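Local structure of lipoprotein (Actinomyces odontolyticus, 3UP9) at residues L130-E135 against T144-K149; I109-D114 against F151-V156; K20-I25 against K221-D226; V6-V11 against K36-E41; F93-K98 against G181-S186. The protein probably binds L-methionine as a membrane lipoprotein of the NlpA family, and holds selenomethionine in the crystal. All coordinates share one frame; numbering follows the deposited sequence. Where two conformers were deposited one is given.

Contact 1: residues L130-E135 against T144-K149; sequences LVSIPE and TVTKLK
Ser-132 and Thr-146 form the hydrogen-bonded pair of this short antiparallel hairpin. Ser-132 N donates to Thr-146 O at 2.8 Å, and Thr-146 N returns a bond to Ser-132 O at 3.0 Å. Both bonds are nearly straight. A third bond runs from Leu-148 N to Leu-130 O, also at 3.0 Å, but its donor stands above the carbonyl plane. Val-131 and Lys-147 make the non-hydrogen-bonded pair between these bonds. There the Val-131 CA comes to 3.3 Å from Thr-146 O in a CA-H...O contact.

Packing outside the ladder is modest. Ile-133 and Val-145 lie side by side and point the same way, with CG1 of Ile-133 3.9 Å from CG1 of Val-145. Leu-148 lays CD1 over the backbone between Val-131 and Ser-132, 3.9 Å from Val-131 C. At the far end Leu-130 and Lys-149 cross at about a right angle. CG of Leu-130 is anti to its N (chi1 -167°), and CD1 rests 3.9 Å from the aliphatic CG of Lys-149.

The two faces of the hairpin differ. Ser-132 and Thr-146 are on the more open one. Val-131, on the other, packs on Phe-151 and Phe-153 of strand 151-156. Ile-133 and Val-145 lean on helix 115-127, at Ala-126 and Leu-122 respectively.

Contact 2: residues I109-D114 against F151-V156; sequences IGIISD and FDFREV
Strands 109-112 and 151-156 run parallel with their axes turned by 40°, and four backbone hydrogen bonds join Ile-109 and Ile-111 to Asp-152, Arg-154 and Val-156. Together with helix 115-127 they form a beta-alpha-beta unit at the edge of the five-stranded sheet, in a fold of the periplasmic binding protein class. Arg-154 N to Ile-109 O is 2.8 Å, and Val-156 N to Ile-111 O is 2.9 Å.

Ile-109, Ile-111 and Phe-153 share the face that looks toward helix 115-127, where Phe-153 meets Leu-122 and Leu-125. Ile-111 has CG1 anti to its N (chi1 -167°), which brings CD1 to 3.8 Å from CE1 of Phe-153. Ile-109 CD1 reaches CE2 of Phe-151 at 4.0 Å. Glu-155 is on this face too, and its OE2 accepts a hydrogen bond from Gln-118 NE2 of the same helix. Phe-151 also turns an edge to the ring of Phe-153, two residues on: its CE2 sits 3.4 Å above that ring plane, over the centre.

Contact 3: residues K20-I25 against K221-D226; sequences KILTYI and KLLHSD
Ile-25 overlaps both Leu-222 and Leu-223, one branch to each. This is apolar helix-to-helix packing in the lobe of the binding-protein fold that carries the seven-stranded sheet. It joins helix 15-28 to the last turn of helix 213-223. The segments are almost 200 residues apart in the chain, and no hydrogen bond crosses between them.

In Ile-25, chi1 of -69° sets CG1 beside the backbone N and CG2 anti to it, and CG2 touches CD1 of Leu-222 at 3.8 Å. The other branch ends in CD1, 3.7 Å from CD2 of Leu-223. The side chains of Ile-25 and Leu-223 cross at about a right angle, while Ile-25 meets Leu-222 more slantwise. One turn earlier in the same helix, Ile-21 brings CG2 to 3.7 Å from Leu-223 CD2. That one methyl therefore touches both isoleucines, which stand a turn apart on the same side of it. Leu-22 only grazes it.

Several neighbours close the core. Phe-61 of strand 59-64 touches Ile-21, Leu-22 and Leu-223. Val-228 of helix 226-235 lies on Ile-25.

The chain turns sharply after Leu-223, and Ser-225 begins the next helix as its N-cap. Its hydroxyl accepts from Val-228 N. Leu-222 O takes two donors from Ser-225: the backbone N at 3.1 Å, and the hydroxyl OG at 2.6 Å in the carbonyl plane.

Contact 4: residues V6-V11 against K36-E41; sequences VVTLTV and KLDIVE
Thr-8 and Asp-38 meet on one face of a parallel strand pair, with CG2 of Thr-8 3.5 Å from OD2 of Asp-38. It is a methyl that touches the carboxylate here, because chi1 of -75° sets OG1 beside the Thr-8 backbone N and leaves CG2 anti to it. The hydroxyl OG1 turns to the other side and lies 3.7 Å from CB of Lys-36. In one of its two conformers Thr-10 likewise brings its CG2 near CG2 of Val-40, though this is less certain. Val-6 crosses the extended Lys-36 chain at about a right angle and touches its CG through CG1, again at 3.7 Å.

The opposite face is apolar. Leu-37 CD2 lies 4.1 Å from Leu-9 CB and 4.2 Å from Val-11 CG2, so one methyl spans two residues of the partner strand.

Five backbone hydrogen bonds hold this register, from Lys-36 N to Val-7 O at one end to Val-40 N to Val-11 O at the other. The strand directions differ by only 18°. Asn-26 OD1 accepts from Leu-37 N, and Lys-212 NZ donates to Thr-8 O.

With helix 15-28 the pair makes a beta-alpha-beta unit. Leu-22 of that helix covers Val-11. Helix 213-223 adds Ala-215 and Ile-216 against Leu-9, and Leu-219 against Val-11. Strand 59-64 pairs with strand 7-13 on its other side.

Contact 5: residues F93-K98 against G181-S186; sequences FSNKHK and GGKTIS
The N-terminal cap of helix 185-188 meets the end of strand 91-93 here, where Thr-184 and its neighbours receive the ring of Phe-93. The carbonyl O of Thr-184 lies at the ring edge, near the ring plane, 3.9 Å from CE2 of Phe-93. The C-H groups of that edge carry a slight positive charge, but the C=O bond itself does not aim at the ring, and the contact is long and probably weak. No hydrogen bond crosses the contact.

Two aliphatic groups border the same ring. CD of Lys-183 is 4.2 Å from CD2 of Phe-93, and CD1 of Ile-185 is 4.3 Å from its CZ. Ile-185 starts off away from Phe-93 but bends back at its end, with chi2 at -68°. Both approaches are oblique to the ring.

Each partner is shaped by a local motif. Gly-182, with positive phi, is the C-prime residue of a Schellman motif that ends helix 175-180. Thr-184 then caps the next helix, its OG1 bonded to Gly-187 N. Beyond Phe-93, Ser-94 OG accepts from Lys-96 N at 3.0 Å and His-97 N at 2.9 Å, an ST turn within an ST motif. The same OG also bonds to Asp-169 O.

Around the contact, Phe-93 pairs by backbone with Ala-171 of strand 170-173 and lies on Ile-173. Asp-188, in helix 185-188, touches both Phe-93 and Lys-183.

How the contacts relate
Contacts 1 and 2 hold one region: the hairpin of contact 1 is inserted in the beta-alpha-beta loop that contact 2 closes, and the two touch through Leu-130, Val-131 and the phenylalanines. Contacts 3 and 4 touch likewise: contact 3 uses helix 15-28, and contact 4 pairs the two strands that flank this helix in the chain, in the other sheet, on the opposite side of the chain's centre. The centres of contacts 2 and 4 are about 35 Å apart. Contact 3 is buried and purely apolar across its helices. Contacts 2 and 4 are partly buried parallel ladders. Contact 1 is an antiparallel pair at the surface. Contact 5, also superficial, has ring-edge and aliphatic contacts without any ladder.

Contact 1: residues L130-E135 against T144-K149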
# COMPACT_ATOMS: atom_id res chain seq x y z
N LEU A 130 5.88 -19.70 10.06
CA LEU A 130 5.92 -20.39 8.75
C LEU A 130 7.24 -20.22 8.00
O LEU A 130 7.62 -21.10 7.23
CB LEU A 130 4.71 -19.96 7.89
CG LEU A 130 4.36 -20.75 6.62
CD1 LEU A 130 3.89 -22.11 7.04
CD2 LEU A 130 3.29 -20.07 5.76
N VAL A 131 7.93 -19.10 8.19
CA VAL A 131 9.30 -18.94 7.73
C VAL A 131 10.21 -18.38 8.85
O VAL A 131 9.79 -17.73 9.82
CB VAL A 131 9.40 -18.04 6.45
CG1 VAL A 131 8.46 -18.55 5.34
CG2 VAL A 131 9.10 -16.57 6.78
N SER A 132 11.49 -18.64 8.72
CA SER A 132 12.50 -18.10 9.63
C SER A 132 13.31 -17.03 8.88
O SER A 132 13.76 -17.29 7.76
CB SER A 132 13.37 -19.25 10.08
OG SER A 132 14.63 -18.78 10.32
N ILE A 133 13.44 -15.81 9.42
CA ILE A 133 14.29 -14.78 8.76
C ILE A 133 15.65 -14.63 9.47
O ILE A 133 15.68 -14.34 10.65
CB ILE A 133 13.60 -13.40 8.68
CG1 ILE A 133 12.26 -13.54 7.94
CG2 ILE A 133 14.54 -12.43 7.98
CD1 ILE A 133 11.14 -12.69 8.50
N PRO A 134 16.77 -14.82 8.76
CA PRO A 134 18.03 -14.68 9.53
C PRO A 134 18.22 -13.24 10.10
O PRO A 134 17.79 -12.27 9.45
CB PRO A 134 19.09 -15.00 8.47
CG PRO A 134 18.47 -14.53 7.19
CD PRO A 134 16.98 -14.68 7.31
N GLU A 135 18.79 -13.13 11.33
CA GLU A 135 19.19 -11.83 11.94
C GLU A 135 20.26 -11.20 11.03
O GLU A 135 21.13 -11.93 10.56
CB GLU A 135 19.74 -12.04 13.38
N THR A 144 16.10 -16.07 0.58
CA THR A 144 16.96 -15.94 1.78
C THR A 144 16.29 -16.34 3.11
O THR A 144 16.97 -16.44 4.11
CB THR A 144 17.64 -14.54 1.90
OG1 THR A 144 16.71 -13.57 2.40
CG2 THR A 144 18.22 -14.07 0.55
N VAL A 145 14.98 -16.57 3.12
CA VAL A 145 14.26 -17.04 4.33
C VAL A 145 14.31 -18.58 4.37
O VAL A 145 14.67 -19.20 3.37
CB VAL A 145 12.84 -16.47 4.40
CG1 VAL A 145 12.93 -14.96 4.41
CG2 VAL A 145 11.98 -16.98 3.25
N THR A 146 14.06 -19.21 5.53
CA THR A 146 14.08 -20.67 5.64
C THR A 146 12.65 -21.07 5.86
O THR A 146 12.01 -20.57 6.76
CB THR A 146 14.91 -21.23 6.83
OG1 THR A 146 16.24 -20.74 6.76
CG2 THR A 146 14.92 -22.78 6.85
N LYS A 147 12.15 -21.99 5.04
CA LYS A 147 10.76 -22.43 5.10
C LYS A 147 10.67 -23.39 6.26
O LYS A 147 11.54 -24.23 6.41
CB LYS A 147 10.33 -23.04 3.75
CG LYS A 147 9.76 -21.99 2.78
CD LYS A 147 10.19 -22.09 1.32
CE LYS A 147 10.02 -23.47 0.71
NZ LYS A 147 10.00 -23.31 -0.76
N LEU A 148 9.68 -23.23 7.14
CA LEU A 148 9.57 -24.13 8.33
C LEU A 148 8.49 -25.21 8.17
O LEU A 148 8.37 -26.08 9.03
CB LEU A 148 9.40 -23.34 9.63
CG LEU A 148 10.55 -22.39 10.02
CD1 LEU A 148 10.11 -21.48 11.17
CD2 LEU A 148 11.79 -23.15 10.39
N LYS A 149 7.76 -25.18 7.06
CA LYS A 149 6.85 -26.26 6.64
C LYS A 149 7.10 -26.47 5.14
O LYS A 149 7.73 -25.64 4.51
CB LYS A 149 5.38 -25.89 6.92
CG LYS A 149 5.04 -25.55 8.38
CD LYS A 149 5.01 -26.80 9.30
CE LYS A 149 4.85 -26.52 10.81
NZ LYS A 149 3.47 -26.38 11.35

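Contact 2: residues I109-D114 against F151-V156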
# COMPACT_ATOMS: atom_id res chain seq x y z
N ILE A 109 1.76 -20.46 -1.79
CA ILE A 109 1.41 -19.15 -1.26
C ILE A 109 1.89 -18.14 -2.28
O ILE A 109 3.06 -18.08 -2.58
CB ILE A 109 2.04 -18.83 0.12
CG1 ILE A 109 1.59 -19.86 1.18
CG2 ILE A 109 1.69 -17.40 0.56
CD1 ILE A 109 2.06 -19.59 2.60
N GLY A 110 0.94 -17.42 -2.87
CA GLY A 110 1.23 -16.26 -3.70
C GLY A 110 1.82 -15.12 -2.91
O GLY A 110 1.34 -14.79 -1.82
N ILE A 111 2.85 -14.50 -3.46
CA ILE A 111 3.59 -13.44 -2.78
C ILE A 111 3.99 -12.40 -3.85
O ILE A 111 4.38 -12.75 -4.95
CB ILE A 111 4.83 -14.02 -2.04
CG1 ILE A 111 5.46 -13.01 -1.06
CG2 ILE A 111 5.86 -14.61 -3.03
CD1 ILE A 111 6.27 -13.68 0.05
N ILE A 112 3.83 -11.13 -3.53
CA ILE A 112 4.20 -10.04 -4.42
C ILE A 112 5.71 -10.09 -4.79
O ILE A 112 6.57 -10.64 -4.07
CB ILE A 112 3.81 -8.67 -3.77
CG1 ILE A 112 3.55 -7.60 -4.84
CG2 ILE A 112 4.90 -8.25 -2.75
CD1 ILE A 112 2.86 -6.34 -4.36
N SER A 113 6.04 -9.45 -5.91
CA SER A 113 7.39 -9.57 -6.48
C SER A 113 8.32 -8.40 -6.21
O SER A 113 9.50 -8.54 -6.36
CB SER A 113 7.32 -9.87 -7.99
OG SER A 113 6.61 -8.84 -8.62
N ASP A 114 7.81 -7.25 -5.76
CA ASP A 114 8.68 -6.11 -5.41
C ASP A 114 9.37 -6.34 -4.04
O ASP A 114 8.77 -6.95 -3.15
CB ASP A 114 7.90 -4.79 -5.49
CG ASP A 114 7.04 -4.49 -4.25
OD1 ASP A 114 7.58 -4.01 -3.20
OD2 ASP A 114 5.80 -4.66 -4.36
N PHE A 151 6.15 -26.06 1.65
CA PHE A 151 5.28 -25.41 0.69
C PHE A 151 6.18 -24.64 -0.31
O PHE A 151 7.38 -24.57 -0.11
CB PHE A 151 4.33 -24.46 1.43
CG PHE A 151 5.02 -23.24 2.02
CD1 PHE A 151 5.61 -23.30 3.28
CD2 PHE A 151 5.10 -22.06 1.32
CE1 PHE A 151 6.28 -22.19 3.80
CE2 PHE A 151 5.79 -20.95 1.83
CZ PHE A 151 6.38 -21.03 3.06
N ASP A 152 5.61 -24.06 -1.37
CA ASP A 152 6.31 -23.20 -2.31
C ASP A 152 5.69 -21.82 -2.37
O ASP A 152 4.46 -21.68 -2.40
CB ASP A 152 6.27 -23.82 -3.72
CG ASP A 152 6.93 -25.16 -3.75
OD1 ASP A 152 8.04 -25.29 -3.19
OD2 ASP A 152 6.33 -26.10 -4.31
N PHE A 153 6.53 -20.79 -2.41
CA PHE A 153 6.07 -19.47 -2.76
C PHE A 153 5.90 -19.35 -4.26
O PHE A 153 6.64 -19.94 -5.03
CB PHE A 153 7.06 -18.41 -2.31
CG PHE A 153 7.12 -18.21 -0.83
CD1 PHE A 153 6.12 -17.53 -0.18
CD2 PHE A 153 8.22 -18.66 -0.09
CE1 PHE A 153 6.19 -17.34 1.19
CE2 PHE A 153 8.30 -18.44 1.27
CZ PHE A 153 7.28 -17.79 1.91
N ARG A 154 4.92 -18.58 -4.68
CA ARG A 154 4.82 -18.23 -6.10
C ARG A 154 4.71 -16.74 -6.24
O ARG A 154 3.73 -16.13 -5.79
CB ARG A 154 3.62 -18.90 -6.76
CG ARG A 154 3.65 -20.39 -6.68
CD ARG A 154 4.70 -20.97 -7.59
NE ARG A 154 4.24 -22.32 -7.82
CZ ARG A 154 3.34 -22.67 -8.74
NH1 ARG A 154 2.83 -21.78 -9.63
NH2 ARG A 154 2.97 -23.94 -8.80
N GLU A 155 5.73 -16.15 -6.85
CA GLU A 155 5.78 -14.70 -7.06
C GLU A 155 4.79 -14.34 -8.09
O GLU A 155 4.72 -14.95 -9.12
CB GLU A 155 7.13 -14.28 -7.56
CG GLU A 155 8.22 -14.30 -6.53
CD GLU A 155 9.40 -13.45 -6.99
OE1 GLU A 155 9.54 -13.29 -8.22
OE2 GLU A 155 10.14 -12.90 -6.15
N VAL A 156 4.02 -13.32 -7.81
CA VAL A 156 2.96 -12.86 -8.64
C VAL A 156 3.13 -11.35 -8.65
O VAL A 156 3.60 -10.76 -7.66
CB VAL A 156 1.63 -13.36 -8.04
CG1 VAL A 156 0.47 -12.47 -8.38
CG2 VAL A 156 1.35 -14.77 -8.51

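Contact 3: residues K20-I25 against K221-D226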
# COMPACT_ATOMS: atom_id res chain seq x y z
N LYS A 20 -10.16 7.55 -3.55
CA LYS A 20 -11.38 7.96 -2.81
C LYS A 20 -11.13 9.12 -1.80
O LYS A 20 -11.90 10.07 -1.70
CB LYS A 20 -12.02 6.77 -2.09
CG LYS A 20 -12.50 5.68 -3.02
CD LYS A 20 -13.38 4.64 -2.33
CE LYS A 20 -14.22 3.80 -3.31
NZ LYS A 20 -15.69 4.13 -3.48
N ILE A 21 -10.06 9.02 -1.03
CA ILE A 21 -9.67 10.05 -0.05
C ILE A 21 -9.41 11.34 -0.82
O ILE A 21 -9.89 12.40 -0.42
CB ILE A 21 -8.40 9.64 0.75
CG1 ILE A 21 -8.66 8.42 1.64
CG2 ILE A 21 -7.87 10.77 1.60
CD1 ILE A 21 -7.33 7.79 2.11
N LEU A 22 -8.70 11.26 -1.94
CA LEU A 22 -8.39 12.47 -2.75
C LEU A 22 -9.66 13.09 -3.37
O LEU A 22 -9.69 14.28 -3.57
CB LEU A 22 -7.36 12.22 -3.85
CG LEU A 22 -5.93 11.85 -3.46
CD1 LEU A 22 -5.17 11.51 -4.73
CD2 LEU A 22 -5.27 12.96 -2.63
N THR A 23 -10.69 12.27 -3.60
CA THR A 23 -11.91 12.72 -4.23
C THR A 23 -12.75 13.44 -3.13
O THR A 23 -13.25 14.53 -3.38
CB THR A 23 -12.64 11.57 -4.94
OG1 THR A 23 -11.80 11.06 -5.98
CG2 THR A 23 -13.99 12.02 -5.57
N TYR A 24 -12.80 12.88 -1.91
CA TYR A 24 -13.40 13.58 -0.79
C TYR A 24 -12.77 14.98 -0.65
O TYR A 24 -13.47 15.99 -0.60
CB TYR A 24 -13.31 12.78 0.52
CG TYR A 24 -13.70 13.63 1.68
CD1 TYR A 24 -15.02 13.90 1.96
CD2 TYR A 24 -12.75 14.25 2.43
CE1 TYR A 24 -15.38 14.70 3.04
CE2 TYR A 24 -13.08 15.09 3.47
CZ TYR A 24 -14.39 15.29 3.78
OH TYR A 24 -14.69 16.15 4.82
N ILE A 25 -11.45 15.03 -0.65
CA ILE A 25 -10.74 16.31 -0.52
C ILE A 25 -11.10 17.24 -1.69
O ILE A 25 -11.46 18.38 -1.52
CB ILE A 25 -9.20 16.14 -0.46
CG1 ILE A 25 -8.80 15.47 0.85
CG2 ILE A 25 -8.50 17.47 -0.66
CD1 ILE A 25 -7.35 14.99 0.93
N LYS A 221 -1.54 19.35 4.11
CA LYS A 221 -2.31 19.80 5.26
C LYS A 221 -3.77 19.23 5.20
O LYS A 221 -4.25 18.68 6.19
CB LYS A 221 -2.23 21.32 5.38
CG LYS A 221 -3.15 21.94 6.39
CD LYS A 221 -2.55 23.13 7.13
CE LYS A 221 -3.44 23.47 8.35
NZ LYS A 221 -2.68 23.68 9.63
N LEU A 222 -4.40 19.24 4.01
CA LEU A 222 -5.76 18.68 3.86
C LEU A 222 -5.84 17.14 4.14
O LEU A 222 -6.75 16.66 4.83
CB LEU A 222 -6.36 19.06 2.47
CG LEU A 222 -6.53 20.54 2.12
CD1 LEU A 222 -7.07 20.66 0.71
CD2 LEU A 222 -7.36 21.32 3.14
N LEU A 223 -4.85 16.39 3.64
CA LEU A 223 -4.73 14.94 3.89
C LEU A 223 -4.53 14.55 5.36
O LEU A 223 -4.80 13.42 5.71
CB LEU A 223 -3.59 14.35 3.06
CG LEU A 223 -3.84 13.91 1.62
CD1 LEU A 223 -2.50 13.76 0.92
CD2 LEU A 223 -4.64 12.63 1.59
N HIS A 224 -4.04 15.48 6.18
CA HIS A 224 -3.86 15.26 7.63
C HIS A 224 -4.78 16.08 8.44
O HIS A 224 -4.51 16.37 9.56
CB HIS A 224 -2.46 15.55 8.08
CG HIS A 224 -1.50 14.60 7.56
ND1 HIS A 224 -1.05 14.67 6.32
CD2 HIS A 224 -0.95 13.47 8.13
CE1 HIS A 224 -0.24 13.65 6.08
NE2 HIS A 224 -0.15 12.92 7.20
N SER A 225 -5.93 16.43 7.86
CA SER A 225 -6.97 17.15 8.57
C SER A 225 -7.90 16.22 9.35
O SER A 225 -7.92 15.02 9.11
CB SER A 225 -7.82 17.97 7.59
OG SER A 225 -8.54 17.15 6.69
N ASP A 226 -8.69 16.81 10.26
CA ASP A 226 -9.69 16.11 11.05
C ASP A 226 -10.80 15.61 10.12
O ASP A 226 -11.35 14.54 10.30
CB ASP A 226 -10.27 17.02 12.15
CG ASP A 226 -10.64 16.27 13.43
OD1 ASP A 226 -11.66 15.53 13.45
OD2 ASP A 226 -9.90 16.42 14.42

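Contact 4: residues V6-V11 against K36-E41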
# COMPACT_ATOMS: atom_id res chain seq x y z
N VAL A 6 -5.49 30.00 -8.61
CA VAL A 6 -5.77 28.63 -8.12
C VAL A 6 -4.72 27.70 -8.80
O VAL A 6 -4.55 27.76 -10.00
CB VAL A 6 -7.26 28.21 -8.44
CG1 VAL A 6 -7.50 26.72 -8.29
CG2 VAL A 6 -8.27 28.98 -7.58
N VAL A 7 -3.97 26.88 -8.06
CA VAL A 7 -2.99 25.96 -8.68
C VAL A 7 -3.63 24.56 -8.85
O VAL A 7 -4.28 24.04 -7.95
CB VAL A 7 -1.66 25.85 -7.84
CG1 VAL A 7 -0.74 24.70 -8.35
CG2 VAL A 7 -0.93 27.19 -7.85
N THR A 8 -3.43 23.92 -10.01
CA THR A 8 -3.99 22.61 -10.24
C THR A 8 -2.92 21.63 -10.04
O THR A 8 -1.82 21.87 -10.52
CB THR A 8 -4.52 22.44 -11.67
OG1 THR A 8 -5.73 23.16 -11.78
CG2 THR A 8 -4.81 20.99 -11.97
N LEU A 9 -3.23 20.50 -9.38
CA LEU A 9 -2.24 19.47 -9.07
C LEU A 9 -2.62 18.12 -9.66
O LEU A 9 -3.63 17.60 -9.28
CB LEU A 9 -2.11 19.28 -7.57
CG LEU A 9 -1.48 20.30 -6.66
CD1 LEU A 9 -1.57 19.77 -5.23
CD2 LEU A 9 -0.02 20.47 -7.02
N THR A 10 -1.79 17.54 -10.53
CA THR A 10 -2.04 16.19 -11.02
C THR A 10 -1.44 15.21 -9.97
O THR A 10 -0.22 15.22 -9.68
CB THR A 10 -1.53 16.02 -12.51
OG1 THR A 10 -1.96 17.14 -13.30
CG2 THR A 10 -2.08 14.75 -13.16
N VAL A 11 -2.31 14.40 -9.35
CA VAL A 11 -1.90 13.47 -8.34
C VAL A 11 -2.31 12.05 -8.75
O VAL A 11 -3.50 11.79 -8.99
CB VAL A 11 -2.56 13.77 -6.97
CG1 VAL A 11 -1.94 12.86 -5.92
CG2 VAL A 11 -2.41 15.23 -6.57
N LYS A 36 -6.98 22.84 -6.97
CA LYS A 36 -7.80 21.89 -7.71
C LYS A 36 -7.00 20.59 -7.85
O LYS A 36 -5.79 20.61 -8.09
CB LYS A 36 -8.19 22.43 -9.11
CG LYS A 36 -9.19 23.58 -9.13
CD LYS A 36 -9.55 24.00 -10.53
CE LYS A 36 -10.58 25.17 -10.55
NZ LYS A 36 -10.96 25.59 -11.94
N LEU A 37 -7.66 19.45 -7.67
CA LEU A 37 -6.99 18.18 -7.90
C LEU A 37 -7.38 17.53 -9.22
O LEU A 37 -8.53 17.40 -9.56
CB LEU A 37 -7.22 17.21 -6.75
CG LEU A 37 -6.78 17.62 -5.32
CD1 LEU A 37 -7.14 16.46 -4.40
CD2 LEU A 37 -5.31 17.99 -5.30
N ASP A 38 -6.38 17.06 -9.94
CA ASP A 38 -6.57 16.20 -11.14
C ASP A 38 -6.12 14.79 -10.74
O ASP A 38 -4.95 14.50 -10.78
CB ASP A 38 -5.71 16.71 -12.31
CG ASP A 38 -6.32 17.90 -13.04
OD1 ASP A 38 -7.39 18.36 -12.62
OD2 ASP A 38 -5.73 18.35 -14.08
N ILE A 39 -7.06 13.92 -10.33
CA ILE A 39 -6.72 12.62 -9.83
C ILE A 39 -6.53 11.69 -11.02
O ILE A 39 -7.41 11.60 -11.85
CB ILE A 39 -7.77 12.06 -8.82
CG1 ILE A 39 -7.97 13.06 -7.66
CG2 ILE A 39 -7.32 10.73 -8.24
CD1 ILE A 39 -9.32 13.02 -6.98
N VAL A 40 -5.41 10.98 -11.04
CA VAL A 40 -5.11 9.93 -12.02
C VAL A 40 -4.94 8.62 -11.27
O VAL A 40 -4.13 8.50 -10.32
CB VAL A 40 -3.88 10.27 -12.89
CG1 VAL A 40 -3.65 9.15 -13.90
CG2 VAL A 40 -4.11 11.63 -13.56
N GLU A 41 -5.74 7.62 -11.65
CA GLU A 41 -5.76 6.34 -10.94
C GLU A 41 -4.74 5.39 -11.57
O GLU A 41 -4.49 5.44 -12.79
CB GLU A 41 -7.19 5.78 -10.94
CG GLU A 41 -8.08 6.61 -10.04
CD GLU A 41 -9.45 6.04 -9.83
OE1 GLU A 41 -9.74 4.86 -10.18
OE2 GLU A 41 -10.25 6.82 -9.28

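Contact 5: residues F93-K98 against G181-S186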
# COMPACT_ATOMS: atom_id res chain seq x y z
N PHE A 93 -4.83 -13.94 2.60
CA PHE A 93 -6.13 -14.24 2.09
C PHE A 93 -6.12 -15.59 1.46
O PHE A 93 -5.07 -16.12 1.13
CB PHE A 93 -6.52 -13.16 1.05
CG PHE A 93 -6.62 -11.78 1.63
CD1 PHE A 93 -5.51 -10.95 1.75
CD2 PHE A 93 -7.84 -11.31 2.11
CE1 PHE A 93 -5.62 -9.67 2.29
CE2 PHE A 93 -7.94 -10.03 2.65
CZ PHE A 93 -6.84 -9.21 2.72
N SER A 94 -7.31 -16.16 1.29
CA SER A 94 -7.48 -17.44 0.64
C SER A 94 -8.93 -17.59 0.19
O SER A 94 -9.83 -17.08 0.81
CB SER A 94 -7.09 -18.55 1.64
OG SER A 94 -7.46 -19.84 1.25
N ASN A 95 -9.14 -18.32 -0.91
CA ASN A 95 -10.46 -18.82 -1.25
C ASN A 95 -10.63 -20.32 -0.98
O ASN A 95 -11.71 -20.86 -1.27
CB ASN A 95 -10.81 -18.54 -2.71
CG ASN A 95 -11.01 -17.08 -2.98
OD1 ASN A 95 -11.30 -16.28 -2.09
ND2 ASN A 95 -10.84 -16.72 -4.21
N LYS A 96 -9.59 -20.99 -0.45
CA LYS A 96 -9.59 -22.48 -0.32
C LYS A 96 -9.58 -22.92 1.14
O LYS A 96 -9.97 -24.03 1.46
CB LYS A 96 -8.42 -23.14 -1.14
CG LYS A 96 -8.52 -22.93 -2.69
CD LYS A 96 -7.31 -23.39 -3.56
CE LYS A 96 -7.31 -22.89 -5.01
NZ LYS A 96 -8.71 -22.82 -5.53
N HIS A 97 -9.15 -22.03 2.04
CA HIS A 97 -8.97 -22.32 3.47
C HIS A 97 -9.34 -21.09 4.30
O HIS A 97 -9.30 -19.94 3.81
CB HIS A 97 -7.52 -22.72 3.77
CG HIS A 97 -6.92 -23.72 2.80
ND1 HIS A 97 -7.25 -25.04 2.82
CD2 HIS A 97 -6.01 -23.55 1.76
CE1 HIS A 97 -6.58 -25.69 1.82
NE2 HIS A 97 -5.82 -24.78 1.16
N LYS A 98 -9.67 -21.32 5.57
CA LYS A 98 -9.92 -20.23 6.53
C LYS A 98 -8.77 -20.20 7.62
O LYS A 98 -8.73 -19.31 8.45
CB LYS A 98 -11.32 -20.38 7.15
CG LYS A 98 -12.50 -19.46 6.75
CD LYS A 98 -13.39 -19.88 5.61
CE LYS A 98 -14.90 -19.98 5.94
NZ LYS A 98 -15.76 -18.79 6.09
N GLY A 181 -10.27 -6.17 -5.15
CA GLY A 181 -10.91 -7.49 -5.24
C GLY A 181 -12.17 -7.77 -4.43
O GLY A 181 -12.61 -8.94 -4.33
N GLY A 182 -12.77 -6.72 -3.85
CA GLY A 182 -13.98 -6.86 -3.05
C GLY A 182 -13.70 -7.48 -1.68
O GLY A 182 -14.56 -8.02 -1.05
N LYS A 183 -12.47 -7.40 -1.22
CA LYS A 183 -12.13 -8.04 0.03
C LYS A 183 -11.89 -7.01 1.15
O LYS A 183 -11.58 -5.86 0.90
CB LYS A 183 -10.92 -8.94 -0.21
CG LYS A 183 -11.25 -9.98 -1.28
CD LYS A 183 -10.20 -11.07 -1.38
CE LYS A 183 -10.61 -12.09 -2.41
NZ LYS A 183 -12.08 -12.14 -2.51
N THR A 184 -12.10 -7.42 2.39
CA THR A 184 -11.83 -6.55 3.52
C THR A 184 -11.02 -7.34 4.58
O THR A 184 -10.97 -8.54 4.55
CB THR A 184 -13.17 -6.04 4.10
OG1 THR A 184 -13.80 -7.13 4.79
CG2 THR A 184 -14.13 -5.43 3.00
N ILE A 185 -10.41 -6.65 5.53
CA ILE A 185 -9.69 -7.29 6.63
C ILE A 185 -10.66 -8.04 7.52
O ILE A 185 -10.51 -9.21 7.79
CB ILE A 185 -8.82 -6.28 7.41
CG1 ILE A 185 -7.56 -5.99 6.59
CG2 ILE A 185 -8.46 -6.75 8.82
CD1 ILE A 185 -6.57 -7.14 6.45
N SER A 186 -11.68 -7.36 7.98
CA SER A 186 -12.59 -7.98 8.89
C SER A 186 -13.21 -9.24 8.29
O SER A 186 -13.38 -10.27 8.98
CB SER A 186 -13.67 -7.00 9.27
OG SER A 186 -14.69 -7.65 9.96